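Local atomic coordinates of precorrin-2 dehydrogenase (Bacillus megaterium, PDB entry 3DFZ), a protein that catalyses the NAD-dependent dehydrogenation of precorrin-2 to sirohydrochlorin, a precursor for both siroheme and the anaerobic branch of adenosylcobalamin biosynthesis. Residues I57-P62 / L77-K83; F93-T99 / Q116-S122; A133-R137 / K158-S162. One frame throughout, in Å; residues are numbered along the deposited sequence.

In the fold
From the N terminus, three contacts follow one another in series; none nests in or crosses another. Contact 1 closes the loop from strand 56-60 through helix 66-73 to strand 77-80, at one border of the five-stranded parallel sheet of the NAD-binding domain. Contact 2 brings strand 94-97 beside strand 117-120, past helix 102-108, and sets strand 117-120 at the opposite border; the strand order is 3-2-1-4-5. The centres of these two contacts lie about 14 Å apart. The chain then passes into strand 129-137, and contact 3 lays helix 151-164 on that strand, about 24 Å between centres from contact 2. Contacts 2 and 3 both touch the second subunit.

Contact 1: I57-P62 / L77-K83; sequences ITVVAP and LRVKRKK
Segments 57-62 and 77-83 run parallel, the axes of strands 57-60 and 77-80 approaching to 4.5 Å at an angle of 24°, as the edge pair of a Rossmann-type sheet joined by a beta-alpha-beta crossover through helix 66-73. The ladder passes from Arg78 N to Ile57 O (2.8 Å), from Val59 N to Arg78 O and from Lys80 N to Val59 O; Ala61 N to Lys80 O is longer at 3.2 Å and more bent. Strand 77-80 thus gives and takes at every second residue.

On the face that looks to helices 41-50 and 66-73, Val59 CG2 meets Leu77 CD2 at 3.9 Å, and Ile57 CB lies against Leu77 CB. Both Leu77 methyls come near Val59 CG2. On the other face Thr58 and Arg78 lie side by side. The arginine chain bends at chi3, 80°, which folds its guanidinium over the threonine: Thr58 CG2 sits above the centre of one face. Further along, Val60 CG2 packs on Lys80 CB at 3.7 Å. Pro62, one of the residues thought by similarity to bind NAD, lies two residues beyond the strand end. Arg81 reaches back to a salt bridge with Glu72, and Val79 CG1 lies 3.8 Å above the plane of the Arg81 guanidinium, over its centre.

Contact 2: F93-T99 / Q116-S122; sequences FFIVVAT and QLVNMAS
Val97 and Ile95 meet Val118 in an apolar patch on one face of the sheet: Val118 CG2 lies 3.8 Å from Ile95 CG2 and 4.0 Å from Val97 CG2. This CG2, anti to the backbone N of Val118, is the methyl that reaches both partners. Val97 CG2 also touches Met120 SD, the two side chains running alongside each other. Helix 102-108 covers this side, with Val108 against Ile95 and Val97. On the other face the Phe94 side chain lies roughly perpendicular to that of Leu117, CD2 near CB, and runs beside Asn119. Phe93 CZ approaches Leu117 CD1 at 4.0 Å, and Leu117 touches Leu117 of the second subunit.

Between these faces runs the parallel ladder that joins the outermost strand 117-120 to its inner neighbour 94-97 in the Rossmann-type sheet: Ile95 N to Leu117 O, Asn119 N to Ile95 O (2.8 Å), Val97 N to Asn119 O and Ala121 N to Val97 O. Leu117 O accepts twice, since Gln116 NE2 bonds to it at 2.9 Å from the opposite face of the carbonyl plane to Ile95 N; NE2 also reaches Val92 O. A water accepts from Leu117 N and donates to Phe93 O. Buried Asn119 is held by Ile129 O at ND2 and Arg46 at OD1.

At the far end Ser122 OG donates to Thr99 O at 2.6 Å. Ser122 also lies close to Ile42, a residue inferred by similarity to bind NAD; the short bond joins the loops that follow the two strands, next to the probable cofactor site.

Contact 3: A133-R137 / K158-S162; sequences AQFSR and KEDLS
The Phe135 ring has Ser162 OG over the centre of one face, 3.9 Å above the plane, while its CE2 meets Leu161 CB at 3.6 Å. Its CG stands between backbone nitrogen and carbonyl carbon (chi1 74°), and the ring extends from strand 133-137 to helix 158-162, one turn of helix 151-164 laid on a two-stranded antiparallel sheet. The Arg137 guanidinium takes Ser162 O at its edge, NH2 donating over 3.2 Å with the acceptor close to the guanidinium plane. Its NE bonds to Tyr165 O, so this one side chain holds two carbonyls near the C-terminal end of the helix.

Strand and helix run nearly parallel, their axes 9.5 Å apart at closest. Phe135 touches Leu142 of the neighbouring strand, and Leu161 packs on Ile144 there and on Leu161 of the second subunit. The Lys158 chain runs antiparallel to the Phe135 side chain, its CG 4.0 Å from Phe135 CD2. Because the chain is extended beyond CG, it carries the ammonium to the strand backbone: NZ donates to Gln134 O at 3.2 Å from above the carbonyl plane, and also to a water that accepts from Gln134 N.

Contact 1: I57-P62 / L77-K83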
ATOM      1  N   ILE B  57       2.544   0.038 -20.595  1.00  8.62           N
ATOM      2  CA  ILE B  57       2.496  -1.403 -20.302  1.00  8.73           C
ATOM      3  C   ILE B  57       2.972  -2.270 -21.474  1.00  9.07           C
ATOM      4  O   ILE B  57       2.492  -2.126 -22.605  1.00  9.61           O
ATOM      5  CB  ILE B  57       1.060  -1.870 -19.900  1.00  9.05           C
ATOM      6  CG1 ILE B  57       0.449  -0.944 -18.835  1.00  8.72           C
ATOM      7  CG2 ILE B  57       1.096  -3.321 -19.426  1.00  9.45           C
ATOM      8  CD1 ILE B  57      -1.013  -1.203 -18.560  1.00  8.33           C
ATOM      9  N   THR B  58       3.931  -3.145 -21.207  1.00  9.43           N
ATOM     10  CA  THR B  58       4.324  -4.181 -22.162  1.00 10.05           C
ATOM     11  C   THR B  58       4.062  -5.539 -21.546  1.00 10.68           C
ATOM     12  O   THR B  58       4.502  -5.792 -20.444  1.00 10.87           O
ATOM     13  CB  THR B  58       5.796  -4.068 -22.581  1.00 10.15           C
ATOM     14  OG1 THR B  58       6.052  -2.748 -23.087  1.00 10.16           O
ATOM     15  CG2 THR B  58       6.134  -5.107 -23.673  1.00 10.68           C
ATOM     16  N   VAL B  59       3.316  -6.390 -22.256  1.00 11.40           N
ATOM     17  CA  VAL B  59       2.950  -7.723 -21.788  1.00 12.29           C
ATOM     18  C   VAL B  59       3.737  -8.749 -22.608  1.00 13.35           C
ATOM     19  O   VAL B  59       3.665  -8.748 -23.844  1.00 13.48           O
ATOM     20  CB  VAL B  59       1.423  -7.990 -21.963  1.00 12.78           C
ATOM     21  CG1 VAL B  59       1.041  -9.370 -21.428  1.00 13.83           C
ATOM     22  CG2 VAL B  59       0.583  -6.910 -21.307  1.00 11.82           C
ATOM     23  N   VAL B  60       4.508  -9.600 -21.925  1.00 14.20           N
ATOM     24  CA  VAL B  60       5.368 -10.593 -22.584  1.00 15.49           C
ATOM     25  C   VAL B  60       4.938 -11.992 -22.175  1.00 17.26           C
ATOM     26  O   VAL B  60       5.103 -12.389 -21.002  1.00 17.91           O
ATOM     27  CB  VAL B  60       6.893 -10.389 -22.300  1.00 15.45           C
ATOM     28  CG1 VAL B  60       7.739 -11.295 -23.199  1.00 16.25           C
ATOM     29  CG2 VAL B  60       7.282  -8.985 -22.579  1.00 14.49           C
ATOM     30  N   ALA B  61       4.340 -12.699 -23.135  1.00 18.38           N
ATOM     31  CA  ALA B  61       3.979 -14.121 -23.026  1.00 20.23           C
ATOM     32  C   ALA B  61       3.749 -14.683 -24.453  1.00 21.40           C
ATOM     33  O   ALA B  61       3.268 -13.954 -25.325  1.00 20.50           O
ATOM     34  CB  ALA B  61       2.745 -14.292 -22.181  1.00 20.33           C
ATOM     35  N   PRO B  62       4.094 -15.979 -24.697  1.00 23.56           N
ATOM     36  CA  PRO B  62       3.909 -16.550 -26.053  1.00 24.63           C
ATOM     37  C   PRO B  62       2.464 -16.464 -26.512  1.00 24.51           C
ATOM     38  O   PRO B  62       2.209 -16.298 -27.706  1.00 24.55           O
ATOM     39  CB  PRO B  62       4.356 -18.012 -25.901  1.00 27.10           C
ATOM     40  CG  PRO B  62       4.371 -18.279 -24.432  1.00 27.20           C
ATOM     41  CD  PRO B  62       4.668 -16.967 -23.763  1.00 24.80           C
ATOM     42  N   LEU B  77      -1.978  -0.995 -24.130  1.00 10.71           N
ATOM     43  CA  LEU B  77      -0.750  -1.690 -23.795  1.00 10.11           C
ATOM     44  C   LEU B  77      -0.115  -2.225 -25.068  1.00  9.87           C
ATOM     45  O   LEU B  77      -0.759  -2.215 -26.115  1.00 10.14           O
ATOM     46  CB  LEU B  77      -1.006  -2.809 -22.778  1.00 10.21           C
ATOM     47  CG  LEU B  77      -2.110  -3.836 -23.001  1.00 11.20           C
ATOM     48  CD1 LEU B  77      -1.700  -4.891 -24.074  1.00 11.37           C
ATOM     49  CD2 LEU B  77      -2.469  -4.474 -21.632  1.00 10.67           C
ATOM     50  N   ARG B  78       1.149  -2.645 -24.961  1.00  9.45           N
ATOM     51  CA  ARG B  78       1.840  -3.402 -26.005  1.00  9.95           C
ATOM     52  C   ARG B  78       2.080  -4.881 -25.615  1.00 10.57           C
ATOM     53  O   ARG B  78       2.407  -5.198 -24.465  1.00 10.56           O
ATOM     54  CB  ARG B  78       3.174  -2.716 -26.375  1.00  9.65           C
ATOM     55  CG  ARG B  78       4.133  -3.611 -27.157  1.00 10.50           C
ATOM     56  CD  ARG B  78       5.267  -2.849 -27.817  1.00 10.82           C
ATOM     57  NE  ARG B  78       6.352  -2.517 -26.907  1.00  9.58           N
ATOM     58  CZ  ARG B  78       7.378  -3.316 -26.625  1.00 10.60           C
ATOM     59  NH1 ARG B  78       7.453  -4.526 -27.166  1.00 11.16           N
ATOM     60  NH2 ARG B  78       8.331  -2.905 -25.787  1.00  9.22           N
ATOM     61  N   VAL B  79       1.925  -5.772 -26.589  1.00  3.95           N
ATOM     62  CA  VAL B  79       2.166  -7.199 -26.407  1.00  3.52           C
ATOM     63  C   VAL B  79       3.437  -7.657 -27.172  1.00  4.67           C
ATOM     64  O   VAL B  79       3.690  -7.232 -28.310  1.00  6.58           O
ATOM     65  CB  VAL B  79       0.929  -8.051 -26.855  1.00  6.17           C
ATOM     66  CG1 VAL B  79       1.162  -9.537 -26.598  1.00  5.92           C
ATOM     67  CG2 VAL B  79      -0.328  -7.614 -26.126  1.00  7.70           C
ATOM     68  N   LYS B  80       4.234  -8.488 -26.503  1.00  4.93           N
ATOM     69  CA  LYS B  80       5.424  -9.139 -27.054  1.00  8.57           C
ATOM     70  C   LYS B  80       5.100 -10.637 -27.016  1.00 10.03           C
ATOM     71  O   LYS B  80       5.040 -11.237 -25.940  1.00  9.54           O
ATOM     72  CB  LYS B  80       6.633  -8.770 -26.187  1.00 10.04           C
ATOM     73  CG  LYS B  80       8.027  -9.100 -26.701  1.00 16.13           C
ATOM     74  CD  LYS B  80       8.881  -7.809 -26.561  1.00 19.57           C
ATOM     75  CE  LYS B  80      10.411  -8.015 -26.507  1.00 27.94           C
ATOM     76  NZ  LYS B  80      11.057  -8.501 -27.776  1.00 34.17           N
ATOM     77  N   ARG B  81       4.827 -11.224 -28.183  1.00 13.08           N
ATOM     78  CA  ARG B  81       4.323 -12.607 -28.258  1.00 15.63           C
ATOM     79  C   ARG B  81       5.432 -13.634 -28.348  1.00 20.09           C
ATOM     80  O   ARG B  81       5.758 -14.127 -29.414  1.00 25.27           O
ATOM     81  CB  ARG B  81       3.324 -12.785 -29.406  1.00 18.51           C
ATOM     82  CG  ARG B  81       1.923 -12.451 -29.007  1.00 17.23           C
ATOM     83  CD  ARG B  81       1.028 -12.124 -30.190  1.00 22.07           C
ATOM     84  NE  ARG B  81      -0.298 -11.691 -29.734  1.00 22.54           N
ATOM     85  CZ  ARG B  81      -0.762 -10.444 -29.809  1.00 22.54           C
ATOM     86  NH1 ARG B  81      -0.027  -9.481 -30.341  1.00 21.60           N
ATOM     87  NH2 ARG B  81      -1.978 -10.163 -29.369  1.00 25.36           N
ATOM     88  N   LYS B  82       5.985 -13.951 -27.192  1.00 20.20           N
ATOM     89  CA  LYS B  82       7.149 -14.800 -27.043  1.00 26.10           C
ATOM     90  C   LYS B  82       7.369 -15.009 -25.531  1.00 26.00           C
ATOM     91  O   LYS B  82       6.705 -14.374 -24.696  1.00 21.44           O
ATOM     92  CB  LYS B  82       8.380 -14.141 -27.685  1.00 30.30           C
ATOM     93  CG  LYS B  82       8.768 -12.793 -27.090  1.00 28.31           C
ATOM     94  CD  LYS B  82      10.175 -12.409 -27.504  1.00 36.65           C
ATOM     95  CE  LYS B  82      10.910 -11.724 -26.354  1.00 38.99           C
ATOM     96  NZ  LYS B  82      12.371 -12.074 -26.313  1.00 50.62           N
ATOM     97  N   LYS B  83       8.309 -15.886 -25.183  1.00 32.63           N
ATOM     98  CA  LYS B  83       8.722 -16.023 -23.806  1.00 35.13           C
ATOM     99  C   LYS B  83       9.726 -14.918 -23.516  1.00 37.42           C
ATOM    100  O   LYS B  83      10.398 -14.429 -24.421  1.00 39.78           O
ATOM    101  CB  LYS B  83       9.333 -17.405 -23.540  1.00 43.56           C
ATOM    102  CG  LYS B  83       8.378 -18.594 -23.765  1.00 43.11           C
ATOM    103  CD  LYS B  83       8.708 -19.809 -22.869  1.00 50.70           C
ATOM    104  CE  LYS B  83      10.135 -20.363 -23.065  1.00 61.61           C
ATOM    105  NZ  LYS B  83      10.389 -21.597 -22.229  1.00 69.64           N
TER

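Contact 2: F93-T99 / Q116-S122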
ATOM      1  N   PHE B  93      10.701  -0.029 -14.988  1.00 20.14           N
ATOM      2  CA  PHE B  93      10.417   0.448 -13.641  1.00 18.51           C
ATOM      3  C   PHE B  93       9.701  -0.586 -12.732  1.00 14.67           C
ATOM      4  O   PHE B  93      10.165  -0.853 -11.623  1.00 14.88           O
ATOM      5  CB  PHE B  93       9.606   1.734 -13.743  1.00 19.43           C
ATOM      6  CG  PHE B  93       9.194   2.314 -12.415  1.00 19.20           C
ATOM      7  CD1 PHE B  93      10.127   2.966 -11.600  1.00 21.52           C
ATOM      8  CD2 PHE B  93       7.851   2.264 -12.001  1.00 17.21           C
ATOM      9  CE1 PHE B  93       9.743   3.537 -10.385  1.00 21.80           C
ATOM     10  CE2 PHE B  93       7.456   2.829 -10.777  1.00 18.17           C
ATOM     11  CZ  PHE B  93       8.410   3.470  -9.970  1.00 20.03           C
ATOM     12  N   PHE B  94       8.580  -1.150 -13.194  1.00 12.05           N
ATOM     13  CA  PHE B  94       7.791  -2.092 -12.394  1.00  9.69           C
ATOM     14  C   PHE B  94       7.559  -3.384 -13.157  1.00  8.97           C
ATOM     15  O   PHE B  94       7.009  -3.371 -14.259  1.00  9.20           O
ATOM     16  CB  PHE B  94       6.441  -1.469 -12.010  1.00  9.78           C
ATOM     17  CG  PHE B  94       5.558  -2.343 -11.127  1.00  8.59           C
ATOM     18  CD1 PHE B  94       4.186  -2.377 -11.338  1.00  9.86           C
ATOM     19  CD2 PHE B  94       6.089  -3.078 -10.059  1.00  8.06           C
ATOM     20  CE1 PHE B  94       3.360  -3.144 -10.520  1.00 10.98           C
ATOM     21  CE2 PHE B  94       5.279  -3.854  -9.247  1.00  8.51           C
ATOM     22  CZ  PHE B  94       3.905  -3.878  -9.469  1.00 10.03           C
ATOM     23  N   ILE B  95       7.976  -4.492 -12.556  1.00  8.86           N
ATOM     24  CA  ILE B  95       7.808  -5.816 -13.152  1.00  9.28           C
ATOM     25  C   ILE B  95       6.780  -6.610 -12.371  1.00  9.36           C
ATOM     26  O   ILE B  95       6.907  -6.769 -11.155  1.00  9.40           O
ATOM     27  CB  ILE B  95       9.170  -6.572 -13.194  1.00 11.21           C
ATOM     28  CG1 ILE B  95      10.103  -5.906 -14.206  1.00 13.06           C
ATOM     29  CG2 ILE B  95       8.997  -8.046 -13.539  1.00 12.30           C
ATOM     30  CD1 ILE B  95      11.450  -6.621 -14.386  1.00 17.15           C
ATOM     31  N   VAL B  96       5.763  -7.100 -13.068  1.00 10.20           N
ATOM     32  CA  VAL B  96       4.816  -8.039 -12.496  1.00 12.36           C
ATOM     33  C   VAL B  96       5.105  -9.404 -13.128  1.00 14.67           C
ATOM     34  O   VAL B  96       5.120  -9.529 -14.362  1.00 14.99           O
ATOM     35  CB  VAL B  96       3.324  -7.627 -12.779  1.00 14.20           C
ATOM     36  CG1 VAL B  96       2.346  -8.650 -12.171  1.00 18.29           C
ATOM     37  CG2 VAL B  96       2.999  -6.236 -12.240  1.00 13.12           C
ATOM     38  N   VAL B  97       5.369 -10.418 -12.293  1.00 16.87           N
ATOM     39  CA  VAL B  97       5.540 -11.799 -12.762  1.00 20.23           C
ATOM     40  C   VAL B  97       4.232 -12.536 -12.464  1.00 24.29           C
ATOM     41  O   VAL B  97       3.840 -12.682 -11.318  1.00 26.09           O
ATOM     42  CB  VAL B  97       6.761 -12.490 -12.113  1.00 21.64           C
ATOM     43  CG1 VAL B  97       6.954 -13.888 -12.659  1.00 26.10           C
ATOM     44  CG2 VAL B  97       8.017 -11.674 -12.344  1.00 19.35           C
ATOM     45  N   ALA B  98       3.528 -12.941 -13.508  1.00 26.95           N
ATOM     46  CA  ALA B  98       2.217 -13.559 -13.363  1.00 32.42           C
ATOM     47  C   ALA B  98       2.085 -14.696 -14.368  1.00 37.16           C
ATOM     48  O   ALA B  98       1.083 -14.799 -15.084  1.00 40.44           O
ATOM     49  CB  ALA B  98       1.122 -12.535 -13.571  1.00 32.14           C
ATOM     50  N   THR B  99       3.114 -15.541 -14.411  1.00 38.65           N
ATOM     51  CA  THR B  99       3.129 -16.725 -15.263  1.00 44.31           C
ATOM     52  C   THR B  99       2.830 -18.018 -14.449  1.00 51.58           C
ATOM     53  O   THR B  99       2.285 -17.948 -13.326  1.00 52.96           O
ATOM     54  CB  THR B  99       4.466 -16.794 -16.070  1.00 42.62           C
ATOM     55  OG1 THR B  99       4.473 -17.933 -16.935  1.00 48.32           O
ATOM     56  CG2 THR B  99       5.661 -16.859 -15.158  1.00 41.56           C
ATOM     57  N   GLN B 116      15.107  -3.267  -7.737  1.00 29.44           N
ATOM     58  CA  GLN B 116      14.107  -3.501  -8.812  1.00 22.40           C
ATOM     59  C   GLN B 116      12.713  -3.830  -8.286  1.00 17.68           C
ATOM     60  O   GLN B 116      12.499  -4.919  -7.727  1.00 17.46           O
ATOM     61  CB  GLN B 116      14.555  -4.651  -9.734  1.00 22.58           C
ATOM     62  CG  GLN B 116      13.495  -5.146 -10.770  1.00 17.41           C
ATOM     63  CD  GLN B 116      13.264  -4.151 -11.922  1.00 16.16           C
ATOM     64  OE1 GLN B 116      14.173  -3.893 -12.730  1.00 18.64           O
ATOM     65  NE2 GLN B 116      12.054  -3.567 -11.980  1.00 11.58           N
ATOM     66  N   LEU B 117      11.760  -2.918  -8.478  1.00 14.53           N
ATOM     67  CA  LEU B 117      10.375  -3.209  -8.128  1.00 10.88           C
ATOM     68  C   LEU B 117       9.884  -4.405  -8.898  1.00  7.54           C
ATOM     69  O   LEU B 117       9.936  -4.431 -10.123  1.00  6.23           O
ATOM     70  CB  LEU B 117       9.447  -2.027  -8.418  1.00 10.17           C
ATOM     71  CG  LEU B 117       9.558  -0.743  -7.607  1.00 14.55           C
ATOM     72  CD1 LEU B 117       8.293   0.057  -7.850  1.00 13.46           C
ATOM     73  CD2 LEU B 117       9.786  -1.037  -6.090  1.00 18.24           C
ATOM     74  N   VAL B 118       9.404  -5.398  -8.163  1.00  7.07           N
ATOM     75  CA  VAL B 118       8.866  -6.593  -8.750  1.00  5.49           C
ATOM     76  C   VAL B 118       7.778  -7.191  -7.873  1.00  5.57           C
ATOM     77  O   VAL B 118       7.918  -7.294  -6.659  1.00  7.53           O
ATOM     78  CB  VAL B 118       9.960  -7.639  -9.080  1.00  7.95           C
ATOM     79  CG1 VAL B 118      10.746  -8.045  -7.835  1.00 11.20           C
ATOM     80  CG2 VAL B 118       9.355  -8.853  -9.792  1.00  7.54           C
ATOM     81  N   ASN B 119       6.687  -7.571  -8.516  1.00  4.54           N
ATOM     82  CA  ASN B 119       5.629  -8.297  -7.871  1.00  5.66           C
ATOM     83  C   ASN B 119       5.674  -9.740  -8.346  1.00  7.64           C
ATOM     84  O   ASN B 119       5.546 -10.025  -9.534  1.00  7.76           O
ATOM     85  CB  ASN B 119       4.275  -7.643  -8.176  1.00  4.96           C
ATOM     86  CG  ASN B 119       3.111  -8.459  -7.661  1.00  6.81           C
ATOM     87  OD1 ASN B 119       2.263  -8.854  -8.432  1.00  7.91           O
ATOM     88  ND2 ASN B 119       3.083  -8.738  -6.359  1.00  8.24           N
ATOM     89  N   MET B 120       5.926 -10.651  -7.426  1.00 10.46           N
ATOM     90  CA  MET B 120       5.976 -12.060  -7.783  1.00 14.05           C
ATOM     91  C   MET B 120       4.613 -12.608  -7.436  1.00 15.99           C
ATOM     92  O   MET B 120       4.410 -13.172  -6.359  1.00 18.24           O
ATOM     93  CB  MET B 120       7.081 -12.776  -7.007  1.00 17.08           C
ATOM     94  CG  MET B 120       8.465 -12.214  -7.273  1.00 17.34           C
ATOM     95  SD  MET B 120       9.139 -12.859  -8.813  1.00 20.83           S
ATOM     96  CE  MET B 120      10.712 -12.003  -8.832  1.00 21.76           C
ATOM     97  N   ALA B 121       3.669 -12.376  -8.345  1.00 23.72           N
ATOM     98  CA  ALA B 121       2.254 -12.663  -8.117  1.00 26.76           C
ATOM     99  C   ALA B 121       2.025 -14.153  -7.948  1.00 31.96           C
ATOM    100  O   ALA B 121       1.223 -14.586  -7.105  1.00 34.39           O
ATOM    101  CB  ALA B 121       1.416 -12.103  -9.267  1.00 28.66           C
ATOM    102  N   SER B 122       2.781 -14.927  -8.726  1.00 35.11           N
ATOM    103  CA  SER B 122       2.612 -16.375  -8.816  1.00 41.47           C
ATOM    104  C   SER B 122       3.310 -17.104  -7.676  1.00 40.25           C
ATOM    105  O   SER B 122       3.675 -18.269  -7.831  1.00 44.45           O
ATOM    106  CB  SER B 122       3.115 -16.898 -10.177  1.00 47.20           C
ATOM    107  OG  SER B 122       2.332 -16.416 -11.264  1.00 51.06           O
TER
HETATM  108  O   HOH W   1      12.623  -0.799 -10.266  1.00 34.66           O

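Contact 3: A133-R137 / K158-S162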
ATOM      1  N   ALA B 133      -5.558  -7.036  -0.694  1.00 13.47           N
ATOM      2  CA  ALA B 133      -6.970  -7.100  -1.090  1.00 13.77           C
ATOM      3  C   ALA B 133      -7.498  -5.685  -0.976  1.00 13.52           C
ATOM      4  O   ALA B 133      -7.003  -4.893  -0.163  1.00 13.33           O
ATOM      5  CB  ALA B 133      -7.784  -8.071  -0.194  1.00 13.59           C
ATOM      6  N   GLN B 134      -8.454  -5.336  -1.822  1.00 13.86           N
ATOM      7  CA  GLN B 134      -9.011  -3.997  -1.777  1.00 13.82           C
ATOM      8  C   GLN B 134     -10.474  -4.083  -2.050  1.00 14.11           C
ATOM      9  O   GLN B 134     -10.918  -4.938  -2.814  1.00 14.63           O
ATOM     10  CB  GLN B 134      -8.376  -3.108  -2.858  1.00 14.13           C
ATOM     11  CG  GLN B 134      -6.905  -2.785  -2.650  1.00 14.64           C
ATOM     12  CD  GLN B 134      -6.209  -2.443  -3.940  1.00 16.30           C
ATOM     13  OE1 GLN B 134      -6.563  -1.459  -4.608  1.00 16.70           O
ATOM     14  NE2 GLN B 134      -5.207  -3.253  -4.310  1.00 16.23           N
ATOM     15  N   PHE B 135     -11.234  -3.190  -1.433  1.00 14.10           N
ATOM     16  CA  PHE B 135     -12.578  -2.897  -1.929  1.00 14.37           C
ATOM     17  C   PHE B 135     -12.775  -1.420  -1.830  1.00 14.04           C
ATOM     18  O   PHE B 135     -12.058  -0.719  -1.117  1.00 13.78           O
ATOM     19  CB  PHE B 135     -13.710  -3.689  -1.223  1.00 14.57           C
ATOM     20  CG  PHE B 135     -14.029  -3.195   0.174  1.00 14.69           C
ATOM     21  CD1 PHE B 135     -15.034  -2.246   0.385  1.00 15.14           C
ATOM     22  CD2 PHE B 135     -13.306  -3.652   1.263  1.00 13.51           C
ATOM     23  CE1 PHE B 135     -15.310  -1.760   1.674  1.00 14.11           C
ATOM     24  CE2 PHE B 135     -13.582  -3.182   2.537  1.00 13.77           C
ATOM     25  CZ  PHE B 135     -14.584  -2.227   2.742  1.00 13.40           C
ATOM     26  N   SER B 136     -13.759  -0.951  -2.569  1.00 14.34           N
ATOM     27  CA  SER B 136     -14.012   0.451  -2.698  1.00 14.39           C
ATOM     28  C   SER B 136     -15.468   0.660  -2.316  1.00 14.41           C
ATOM     29  O   SER B 136     -16.297  -0.220  -2.545  1.00 14.66           O
ATOM     30  CB  SER B 136     -13.750   0.858  -4.151  1.00 14.46           C
ATOM     31  OG  SER B 136     -13.385   2.228  -4.245  1.00 16.19           O
ATOM     32  N   ARG B 137     -15.768   1.795  -1.696  1.00 14.17           N
ATOM     33  CA  ARG B 137     -17.151   2.329  -1.667  1.00 14.53           C
ATOM     34  C   ARG B 137     -17.120   3.727  -2.249  1.00 14.44           C
ATOM     35  O   ARG B 137     -16.876   4.694  -1.546  1.00 14.24           O
ATOM     36  CB  ARG B 137     -17.747   2.354  -0.240  1.00 14.43           C
ATOM     37  CG  ARG B 137     -17.941   0.986   0.385  1.00 14.41           C
ATOM     38  CD  ARG B 137     -18.937   0.102  -0.394  1.00 14.95           C
ATOM     39  NE  ARG B 137     -19.162  -1.130   0.349  1.00 15.04           N
ATOM     40  CZ  ARG B 137     -19.759  -2.208  -0.128  1.00 16.34           C
ATOM     41  NH1 ARG B 137     -20.185  -2.238  -1.391  1.00 18.08           N
ATOM     42  NH2 ARG B 137     -19.927  -3.263   0.659  1.00 16.03           N
ATOM     43  N   LYS B 158     -11.776  -8.676   4.672  1.00  8.45           N
ATOM     44  CA  LYS B 158     -12.374  -7.904   3.583  1.00  8.85           C
ATOM     45  C   LYS B 158     -13.899  -8.032   3.539  1.00 10.65           C
ATOM     46  O   LYS B 158     -14.602  -7.028   3.327  1.00 10.82           O
ATOM     47  CB  LYS B 158     -11.798  -8.363   2.252  1.00 10.08           C
ATOM     48  CG  LYS B 158     -12.227  -7.524   1.023  1.00 11.65           C
ATOM     49  CD  LYS B 158     -11.988  -8.326  -0.279  1.00 14.27           C
ATOM     50  CE  LYS B 158     -12.588  -7.613  -1.450  1.00 18.01           C
ATOM     51  NZ  LYS B 158     -11.940  -7.934  -2.777  1.00 21.91           N
ATOM     52  N   GLU B 159     -14.399  -9.259   3.729  1.00 12.80           N
ATOM     53  CA  GLU B 159     -15.824  -9.516   3.956  1.00 15.41           C
ATOM     54  C   GLU B 159     -16.373  -8.853   5.236  1.00 15.27           C
ATOM     55  O   GLU B 159     -17.490  -8.296   5.222  1.00 16.39           O
ATOM     56  CB  GLU B 159     -16.100 -11.017   4.030  1.00 18.52           C
ATOM     57  CG  GLU B 159     -15.909 -11.736   2.724  1.00 21.25           C
ATOM     58  CD  GLU B 159     -16.022 -13.235   2.850  1.00 25.72           C
ATOM     59  OE1 GLU B 159     -16.000 -13.771   3.994  1.00 26.70           O
ATOM     60  OE2 GLU B 159     -16.148 -13.868   1.781  1.00 29.31           O
ATOM     61  N   ASP B 160     -15.618  -8.928   6.333  1.00 14.50           N
ATOM     62  CA  ASP B 160     -16.042  -8.278   7.579  1.00 15.36           C
ATOM     63  C   ASP B 160     -16.090  -6.741   7.403  1.00 13.18           C
ATOM     64  O   ASP B 160     -17.065  -6.098   7.789  1.00 14.30           O
ATOM     65  CB  ASP B 160     -15.226  -8.752   8.812  1.00 16.62           C
ATOM     66  CG  ASP B 160     -15.229 -10.323   9.012  1.00 21.06           C
ATOM     67  OD1 ASP B 160     -16.077 -11.076   8.449  1.00 23.00           O
ATOM     68  OD2 ASP B 160     -14.337 -10.836   9.744  1.00 23.87           O
ATOM     69  N   LEU B 161     -15.100  -6.161   6.727  1.00 10.99           N
ATOM     70  CA  LEU B 161     -15.087  -4.720   6.435  1.00  9.66           C
ATOM     71  C   LEU B 161     -16.135  -4.280   5.418  1.00 10.33           C
ATOM     72  O   LEU B 161     -16.663  -3.168   5.484  1.00 10.36           O
ATOM     73  CB  LEU B 161     -13.709  -4.294   5.935  1.00  8.48           C
ATOM     74  CG  LEU B 161     -12.444  -4.520   6.760  1.00  8.96           C
ATOM     75  CD1 LEU B 161     -11.233  -4.446   5.864  1.00  9.06           C
ATOM     76  CD2 LEU B 161     -12.314  -3.514   7.859  1.00 10.04           C
ATOM     77  N   SER B 162     -16.399  -5.140   4.441  1.00 11.52           N
ATOM     78  CA  SER B 162     -17.492  -4.936   3.485  1.00 13.46           C
ATOM     79  C   SER B 162     -18.844  -4.808   4.172  1.00 14.90           C
ATOM     80  O   SER B 162     -19.640  -3.933   3.813  1.00 15.79           O
ATOM     81  CB  SER B 162     -17.565  -6.107   2.510  1.00 15.51           C
ATOM     82  OG  SER B 162     -16.745  -5.875   1.393  1.00 16.11           O
TER
HETATM   83  O   HOH W   2      -9.306  -7.739  -3.759  1.00 32.88           O